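Putative alpha-L-fucosidase (Bacteroides thetaiotaomicron VPI-5482, PDB 3GZA) probably hydrolyses alpha-L-fucosides, releasing terminal L-fucose from glycans. Local coordinates at residues A24-D29 with G323-G328; Q66-A71 with L315-D320; T272-A277 with Q331-M336. One frame throughout, in Å; residues are numbered along the deposited sequence.

Interaction 1: A24-D29 with G323-G328; sequences AVFHYD and GLIPAG. With EDO (1,2-ethanediol), chain D.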
loop_
_atom_site.group_PDB
_atom_site.type_symbol
_atom_site.label_atom_id
_atom_site.label_comp_id
_atom_site.label_asym_id
_atom_site.label_seq_id
_atom_site.Cartn_x
_atom_site.Cartn_y
_atom_site.Cartn_z
ATOM N N ALA A 24 15.598 11.300 23.186
ATOM C CA ALA A 24 14.349 10.569 23.255
ATOM C C ALA A 24 13.987 9.970 21.907
ATOM O O ALA A 24 14.268 10.552 20.849
ATOM C CB ALA A 24 13.205 11.495 23.704
ATOM N N VAL A 25 13.348 8.812 21.941
ATOM C CA VAL A 25 12.760 8.195 20.739
ATOM C C VAL A 25 11.219 8.084 21.031
ATOM O O VAL A 25 10.769 7.672 22.110
ATOM C CB VAL A 25 13.382 6.843 20.332
ATOM C CG1 VAL A 25 13.182 5.787 21.430
ATOM C CG2 VAL A 25 12.818 6.398 18.956
ATOM N N PHE A 26 10.413 8.495 20.057
ATOM C CA PHE A 26 8.978 8.472 20.111
ATOM C C PHE A 26 8.480 7.421 19.133
ATOM O O PHE A 26 8.726 7.575 17.932
ATOM C CB PHE A 26 8.377 9.840 19.710
ATOM C CG PHE A 26 8.734 10.976 20.636
ATOM C CD1 PHE A 26 9.963 11.631 20.503
ATOM C CD2 PHE A 26 7.901 11.323 21.670
ATOM C CE1 PHE A 26 10.280 12.672 21.402
ATOM C CE2 PHE A 26 8.211 12.355 22.498
ATOM C CZ PHE A 26 9.423 13.025 22.367
ATOM N N HIS A 27 7.887 6.347 19.650
ATOM C CA HIS A 27 7.280 5.302 18.842
ATOM C C HIS A 27 5.797 5.602 18.632
ATOM O O HIS A 27 5.076 5.887 19.591
ATOM C CB HIS A 27 7.438 3.927 19.494
ATOM C CG HIS A 27 8.826 3.368 19.423
ATOM N ND1 HIS A 27 9.874 3.816 20.209
ATOM C CD2 HIS A 27 9.328 2.388 18.652
ATOM C CE1 HIS A 27 10.962 3.121 19.909
ATOM N NE2 HIS A 27 10.654 2.242 18.970
ATOM N N TYR A 28 5.334 5.553 17.378
ATOM C CA TYR A 28 3.957 5.827 17.047
ATOM C C TYR A 28 3.649 5.068 15.759
ATOM O O TYR A 28 4.436 5.139 14.810
ATOM C CB TYR A 28 3.798 7.334 16.886
ATOM C CG TYR A 28 2.464 7.954 17.233
ATOM C CD1 TYR A 28 1.883 7.662 18.440
ATOM C CD2 TYR A 28 1.875 8.873 16.398
ATOM C CE1 TYR A 28 0.715 8.282 18.822
ATOM C CE2 TYR A 28 0.701 9.487 16.754
ATOM C CZ TYR A 28 0.167 9.218 17.975
ATOM O OH TYR A 28 -0.973 9.850 18.402
ATOM N N ASP A 29 2.595 4.297 15.762
ATOM C CA ASP A 29 2.157 3.538 14.609
ATOM C C ASP A 29 0.677 3.257 14.798
ATOM O O ASP A 29 0.093 3.608 15.825
ATOM C CB ASP A 29 3.035 2.273 14.461
ATOM C CG ASP A 29 3.011 1.642 13.060
ATOM O OD1 ASP A 29 2.050 1.903 12.254
ATOM O OD2 ASP A 29 3.960 0.855 12.789
ATOM N N GLY A 323 -2.690 12.175 20.633
ATOM C CA GLY A 323 -1.546 12.844 20.023
ATOM C C GLY A 323 -0.693 13.638 20.977
ATOM O O GLY A 323 -0.016 14.579 20.564
ATOM N N LEU A 324 -0.715 13.259 22.253
ATOM C CA LEU A 324 0.065 13.944 23.264
ATOM C C LEU A 324 0.867 12.959 24.135
ATOM O O LEU A 324 0.445 11.815 24.327
ATOM C CB LEU A 324 -0.876 14.705 24.180
ATOM C CG LEU A 324 -1.640 15.844 23.551
ATOM C CD1 LEU A 324 -2.724 16.317 24.495
ATOM C CD2 LEU A 324 -0.715 16.976 23.169
ATOM N N ILE A 325 1.981 13.438 24.703
ATOM C CA ILE A 325 2.671 12.681 25.746
ATOM C C ILE A 325 1.785 12.807 27.008
ATOM O O ILE A 325 1.419 13.931 27.429
ATOM C CB ILE A 325 4.130 13.190 25.975
ATOM C CG1 ILE A 325 5.022 12.802 24.791
ATOM C CG2 ILE A 325 4.648 12.740 27.335
ATOM C CD1 ILE A 325 5.299 11.297 24.695
ATOM N N PRO A 326 1.420 11.662 27.627
ATOM C CA PRO A 326 0.546 11.722 28.808
ATOM C C PRO A 326 1.079 12.596 29.932
ATOM O O PRO A 326 2.282 12.686 30.123
ATOM C CB PRO A 326 0.413 10.240 29.235
ATOM C CG PRO A 326 0.596 9.503 27.954
ATOM C CD PRO A 326 1.653 10.261 27.193
ATOM N N ALA A 327 0.181 13.246 30.666
ATOM C CA ALA A 327 0.575 14.175 31.704
ATOM C C ALA A 327 1.533 13.594 32.726
ATOM O O ALA A 327 2.466 14.262 33.186
ATOM C CB ALA A 327 -0.708 14.686 32.414
ATOM N N GLY A 328 1.260 12.367 33.168
ATOM C CA GLY A 328 2.109 11.734 34.159
ATOM C C GLY A 328 3.532 11.494 33.681
ATOM O O GLY A 328 4.485 11.695 34.421
HETATM C C1 EDO D . 12.664 -0.056 20.038
HETATM O O1 EDO D . 12.406 0.175 18.648
HETATM C C2 EDO D . 14.026 0.513 20.277
HETATM O O2 EDO D . 14.967 -0.353 19.676
#

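Interaction 2: Q66-A71 with L315-D320; sequences QAAKAA and LGLTPD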
loop_
_atom_site.group_PDB
_atom_site.type_symbol
_atom_site.label_atom_id
_atom_site.label_comp_id
_atom_site.label_asym_id
_atom_site.label_seq_id
_atom_site.Cartn_x
_atom_site.Cartn_y
_atom_site.Cartn_z
ATOM N N GLN A 66 8.760 19.426 24.142
ATOM C CA GLN A 66 8.968 20.080 25.417
ATOM C C GLN A 66 9.041 19.091 26.544
ATOM O O GLN A 66 9.779 19.290 27.493
ATOM C CB GLN A 66 7.820 21.048 25.713
ATOM C CG GLN A 66 7.876 22.288 24.845
ATOM C CD GLN A 66 6.676 23.167 25.023
ATOM O OE1 GLN A 66 5.548 22.825 24.608
ATOM N NE2 GLN A 66 6.900 24.305 25.635
ATOM N N ALA A 67 8.261 18.023 26.449
ATOM C CA ALA A 67 8.259 17.010 27.501
ATOM C C ALA A 67 9.638 16.345 27.592
ATOM O O ALA A 67 10.187 16.199 28.671
ATOM C CB ALA A 67 7.194 15.942 27.260
ATOM N N ALA A 68 10.226 16.020 26.446
ATOM C CA ALA A 68 11.569 15.379 26.377
ATOM C C ALA A 68 12.659 16.362 26.844
ATOM O O ALA A 68 13.613 16.023 27.552
ATOM C CB ALA A 68 11.807 14.940 24.968
ATOM N N LYS A 69 12.532 17.605 26.411
ATOM C CA LYS A 69 13.487 18.602 26.770
ATOM C C LYS A 69 13.579 18.763 28.268
ATOM O O LYS A 69 14.661 18.960 28.808
ATOM C CB LYS A 69 13.133 19.947 26.109
ATOM C CG LYS A 69 14.067 21.075 26.461
ATOM C CD LYS A 69 13.780 22.315 25.623
ATOM C CE LYS A 69 14.806 23.416 25.877
ATOM N NZ LYS A 69 14.489 24.673 25.155
ATOM N N ALA A 70 12.441 18.644 28.944
ATOM C CA ALA A 70 12.416 18.827 30.411
ATOM C C ALA A 70 13.232 17.784 31.166
ATOM O O ALA A 70 13.564 17.987 32.337
ATOM C CB ALA A 70 10.980 18.851 30.932
ATOM N N ALA A 71 13.500 16.653 30.515
ATOM C CA ALA A 71 14.312 15.591 31.125
ATOM C C ALA A 71 15.800 15.789 30.933
ATOM O O ALA A 71 16.598 15.162 31.609
ATOM C CB ALA A 71 13.859 14.223 30.590
ATOM N N LEU A 315 15.692 7.694 25.919
ATOM C CA LEU A 315 14.458 7.331 26.550
ATOM C C LEU A 315 13.336 7.100 25.545
ATOM O O LEU A 315 13.110 7.951 24.672
ATOM C CB LEU A 315 14.026 8.454 27.516
ATOM C CG LEU A 315 14.939 8.823 28.694
ATOM C CD1 LEU A 315 14.412 10.084 29.392
ATOM C CD2 LEU A 315 15.069 7.651 29.678
ATOM N N GLY A 316 12.598 6.007 25.704
ATOM C CA GLY A 316 11.442 5.722 24.843
ATOM C C GLY A 316 10.172 6.304 25.395
ATOM O O GLY A 316 9.639 5.886 26.475
ATOM N N LEU A 317 9.683 7.283 24.656
ATOM C CA LEU A 317 8.477 8.000 25.043
ATOM C C LEU A 317 7.311 7.608 24.137
ATOM O O LEU A 317 7.479 7.258 22.973
ATOM C CB LEU A 317 8.741 9.499 24.993
ATOM C CG LEU A 317 9.936 9.979 25.822
ATOM C CD1 LEU A 317 10.023 11.516 25.815
ATOM C CD2 LEU A 317 9.962 9.360 27.270
ATOM N N THR A 318 6.107 7.765 24.679
ATOM C CA THR A 318 4.894 7.171 24.047
ATOM C C THR A 318 3.725 8.135 23.888
ATOM O O THR A 318 2.857 8.244 24.813
ATOM C CB THR A 318 4.427 5.961 24.855
ATOM O OG1 THR A 318 4.056 6.324 26.189
ATOM C CG2 THR A 318 5.520 4.914 24.952
ATOM N N PRO A 319 3.643 8.788 22.723
ATOM C CA PRO A 319 2.437 9.645 22.518
ATOM C C PRO A 319 1.202 8.751 22.491
ATOM O O PRO A 319 1.229 7.625 22.024
ATOM C CB PRO A 319 2.698 10.294 21.181
ATOM C CG PRO A 319 4.200 10.189 20.992
ATOM C CD PRO A 319 4.589 8.925 21.617
ATOM N N ASP A 320 0.130 9.302 23.008
ATOM C CA ASP A 320 -1.136 8.580 23.199
ATOM C C ASP A 320 -2.092 8.753 22.021
ATOM O O ASP A 320 -1.772 9.414 21.036
ATOM C CB ASP A 320 -1.726 8.959 24.571
ATOM C CG ASP A 320 -2.338 10.372 24.651
ATOM O OD1 ASP A 320 -2.607 11.007 23.600
ATOM O OD2 ASP A 320 -2.465 10.876 25.785
#

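Interaction 3: T272-A277 with Q331-M336; sequences TPLRGA and QRLKEM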
loop_
_atom_site.group_PDB
_atom_site.type_symbol
_atom_site.label_atom_id
_atom_site.label_comp_id
_atom_site.label_asym_id
_atom_site.label_seq_id
_atom_site.Cartn_x
_atom_site.Cartn_y
_atom_site.Cartn_z
ATOM N N THR A 272 16.021 2.728 27.028
ATOM C CA THR A 272 14.976 2.109 27.824
ATOM C C THR A 272 13.666 2.819 27.568
ATOM O O THR A 272 13.631 3.999 27.358
ATOM C CB THR A 272 15.267 2.192 29.342
ATOM O OG1 THR A 272 14.200 1.576 30.102
ATOM C CG2 THR A 272 15.457 3.649 29.844
ATOM N N PRO A 273 12.589 2.052 27.570
ATOM C CA PRO A 273 11.299 2.735 27.589
ATOM C C PRO A 273 11.164 3.461 28.934
ATOM O O PRO A 273 11.722 3.007 29.935
ATOM C CB PRO A 273 10.282 1.598 27.579
ATOM C CG PRO A 273 10.967 0.393 27.729
ATOM C CD PRO A 273 12.447 0.580 27.586
ATOM N N LEU A 274 10.463 4.597 28.944
ATOM C CA LEU A 274 10.091 5.218 30.215
ATOM C C LEU A 274 9.101 4.323 30.977
ATOM O O LEU A 274 9.163 4.221 32.201
ATOM C CB LEU A 274 9.481 6.587 29.955
ATOM C CG LEU A 274 8.946 7.323 31.167
ATOM C CD1 LEU A 274 10.054 7.573 32.249
ATOM C CD2 LEU A 274 8.252 8.656 30.742
ATOM N N ARG A 275 8.204 3.673 30.237
ATOM C CA ARG A 275 7.185 2.819 30.787
ATOM C C ARG A 275 7.724 1.400 30.963
ATOM O O ARG A 275 7.345 0.432 30.251
ATOM C CB ARG A 275 5.963 2.847 29.913
ATOM C CG ARG A 275 5.241 4.189 30.005
ATOM C CD ARG A 275 4.055 4.317 29.057
ATOM N NE ARG A 275 3.257 5.489 29.441
ATOM C CZ ARG A 275 1.930 5.591 29.355
ATOM N NH1 ARG A 275 1.195 4.636 28.800
ATOM N NH2 ARG A 275 1.321 6.676 29.827
ATOM N N GLY A 276 8.614 1.283 31.947
ATOM C CA GLY A 276 9.305 0.024 32.219
ATOM C C GLY A 276 9.160 -0.516 33.625
ATOM O O GLY A 276 9.862 -1.446 33.991
ATOM N N ALA A 277 8.259 0.030 34.439
ATOM C CA ALA A 277 8.044 -0.414 35.781
ATOM C C ALA A 277 6.946 -1.479 35.882
ATOM O O ALA A 277 6.215 -1.714 34.938
ATOM C CB ALA A 277 7.653 0.816 36.701
ATOM N N GLN A 331 5.343 14.818 33.549
ATOM C CA GLN A 331 5.729 15.273 34.882
ATOM C C GLN A 331 6.970 14.508 35.333
ATOM O O GLN A 331 7.858 15.091 35.896
ATOM C CB GLN A 331 4.579 15.132 35.858
ATOM C CG GLN A 331 4.897 15.404 37.302
ATOM C CD GLN A 331 5.436 16.813 37.556
ATOM O OE1 GLN A 331 5.114 17.774 36.838
ATOM N NE2 GLN A 331 6.247 16.938 38.598
ATOM N N ARG A 332 6.996 13.196 35.130
ATOM C CA ARG A 332 8.151 12.377 35.543
ATOM C C ARG A 332 9.430 12.797 34.827
ATOM O O ARG A 332 10.516 12.781 35.402
ATOM C CB ARG A 332 7.897 10.890 35.272
ATOM C CG ARG A 332 8.993 9.947 35.711
ATOM C CD ARG A 332 9.346 10.074 37.231
ATOM N NE ARG A 332 8.205 10.268 38.145
ATOM C CZ ARG A 332 7.373 9.309 38.544
ATOM N NH1 ARG A 332 7.485 8.069 38.088
ATOM N NH2 ARG A 332 6.368 9.597 39.331
ATOM N N LEU A 333 9.300 13.084 33.543
ATOM C CA LEU A 333 10.393 13.598 32.748
ATOM C C LEU A 333 10.927 14.904 33.322
ATOM O O LEU A 333 12.145 15.073 33.427
ATOM C CB LEU A 333 9.962 13.765 31.292
ATOM C CG LEU A 333 9.763 12.458 30.526
ATOM C CD1 LEU A 333 8.985 12.673 29.210
ATOM C CD2 LEU A 333 11.087 11.684 30.244
ATOM N N LYS A 334 10.032 15.811 33.684
ATOM C CA LYS A 334 10.453 17.077 34.280
ATOM C C LYS A 334 11.187 16.804 35.582
ATOM O O LYS A 334 12.241 17.406 35.880
ATOM C CB LYS A 334 9.250 17.977 34.508
ATOM C CG LYS A 334 9.620 19.276 35.225
ATOM C CD LYS A 334 8.355 20.005 35.573
ATOM C CE LYS A 334 8.612 21.359 36.190
ATOM N NZ LYS A 334 9.164 21.244 37.553
ATOM N N GLU A 335 10.630 15.909 36.399
ATOM C CA GLU A 335 11.273 15.557 37.656
ATOM C C GLU A 335 12.717 15.029 37.428
ATOM O O GLU A 335 13.620 15.330 38.221
ATOM C CB GLU A 335 10.448 14.525 38.420
ATOM C CG GLU A 335 9.110 15.035 38.951
ATOM C CD GLU A 335 8.191 13.967 39.451
ATOM O OE1 GLU A 335 8.557 12.775 39.404
ATOM O OE2 GLU A 335 7.060 14.345 39.892
HETATM N N MSE A 336 12.915 14.224 36.384
HETATM C CA MSE A 336 14.247 13.674 36.044
HETATM C C MSE A 336 15.246 14.786 35.709
HETATM O O MSE A 336 16.334 14.842 36.258
HETATM C CB MSE A 336 14.139 12.711 34.891
HETATM C CG MSE A 336 15.425 12.015 34.604
HETATM SE SE MSE A 336 15.298 10.809 33.149
HETATM C CE MSE A 336 17.007 10.012 33.211
#

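Interaction 1: A24-D29 with G323-G328
In the TIM-barrel-like catalytic domain, strand 22-26 ends here beside the loop that leads into helix 327-344; Phe26 from the strand, and Tyr28 from just beyond it, reach that loop. Ile325 meets the Phe26 ring at its edge: CD1 lies 3.8 Å from Phe26 CE2, and the two side chains cross at about a right angle. With chi1 at -64°, Phe26 CG stands anti to its carbonyl carbon, and the ring extends outward to an aliphatic partner, as suits a buried contact. Tyr28 meets the loop two residues earlier, its OH 3.5 Å from Gly323 CA and hydrogen-bonded to the carbonyl oxygen of Asp320, which satisfies a buried hydroxyl. Gly323 fits because its positive phi of 96° would press a beta-carbon against the preceding carbonyl oxygen. His27 faces the other way, into a cluster with His82, Tyr128, Trp283 and Phe284, where its NE2 and O1 of a 1,2-ethanediol, probably from the crystallisation liquor, share a hydrogen bond (2.7 Å). This position at a strand's C-terminal end is consistent with the sugar pocket of a family 29 fucosidase. A leucine at His27 would probably leave the diol without this polar mate and the cluster without an imidazole. Outside, Trp64 of helix 61-69 meets the Phe26 ring with planes at about 20° and touches Ile325, while Leu317 of the adjacent parallel strand 312-317 packs against Phe26 and Ile325.

Interaction 2: Q66-A71 with L315-D320
This is a purely apolar helix-on-sheet contact, buried in the layer between helix 61-69 and strand 312-317 of the barrel wall. Two alanines of segment 66-71, Ala68 and Ala71, meet two leucines of the strand, Leu317 and Leu315, with no hydrogen bond between the segments. Leu317 CD1 comes up to the Ala68 methyl, 4.0 Å from its CB, and lies 4.2 Å from Ala68 CA, so one leucine branch rests on both the methyl and the backbone of the helix. Its CG is anti to the carbonyl carbon (chi1 -55°), which sends this branch outward from the sheet to the helix. Three residues after Ala68, Ala71 points its methyl toward the strand and offers its CB to Leu315 CD1 at 4.3 Å, a looser approach. Helix and strand are both parts of an alpha/beta barrel of the TIM type, in which parallel strands form the inner wall and helices cover it. Residues two apart on a strand, such as Leu315 and Leu317, turn to the same face. Alanine suits the helix because its small methyl leaves the leucine branches to span the 8.1 Å between the CA atoms of Ala68 and Leu317. Within segment 66-71, Ala70 N bonds to Gln66 O (3.1 Å) as in a helix, and Ala71 N to Ala68 O (3.0 Å), three residues back. Neighbours close the layer on other sides: Ala24 of strand 22-26 touches both Ala68 and Leu317, and Leu333 of helix 327-344 packs against Ala71, Leu315 and Leu317.

Interaction 3: T272-A277 with Q331-M336
Strand 264-273 gives way to a turn at Leu274, where Leu274 CA lies 8.8 Å from Leu333 CA on helix 327-344, and Arg275 next in line is the centre of an inverse gamma turn. The contact thus joins the C-terminal end of a TIM-barrel strand to a helix packed outside the wall. Leu274 carries it. With CG anti to the backbone N (chi1 176°), its side chain extends from the turn toward the helix, where it crosses Leu333 obliquely; CD2 sits 4.1 Å from Leu333 CG and 4.2 Å from Leu333 CD2. The other branch, CD1, lies 4.3 Å from Arg332 CG, using the aliphatic stem of the arginine. A branched leucine suits this place because its two methyls can meet two successive helix residues, one wholly apolar and one only at its stem. Leu299 of helix 296-304 and Leu317 of strand 312-317 also touch Leu274 and help to bury it. Arg332 suits its partly exposed site by giving its charged end polar partners: NH1 bonds the carbonyl oxygen of Tyr294, and NE forms a salt bridge with Glu335 three residues on. Gln331 NE2 grips the same carboxylate at Glu335 OE2 (3.0 Å). Arg332 NE meets Glu335 OE1 on the syn side at 2.8 Å, with an N-H...O angle of 153°.

The three contacts lie close together on one side of the catalytic domain: the centres of interactions 1 and 2 are about 6 Å apart, those of 2 and 3 about 8 Å, and those of 1 and 3 about 11 Å. All reach one barrel sheet, in which strand 312-317 runs parallel between strands 22-26 and 264-273. Interaction 2 uses this middle strand; the loop entering helix 327-344 serves interaction 1, and the helix itself interaction 3. In sequence, both segments of interaction 2 fall between those of interaction 1, whereas interaction 3 alternates with each. Early and late parts of the domain are thereby brought together, as closing a barrel requires.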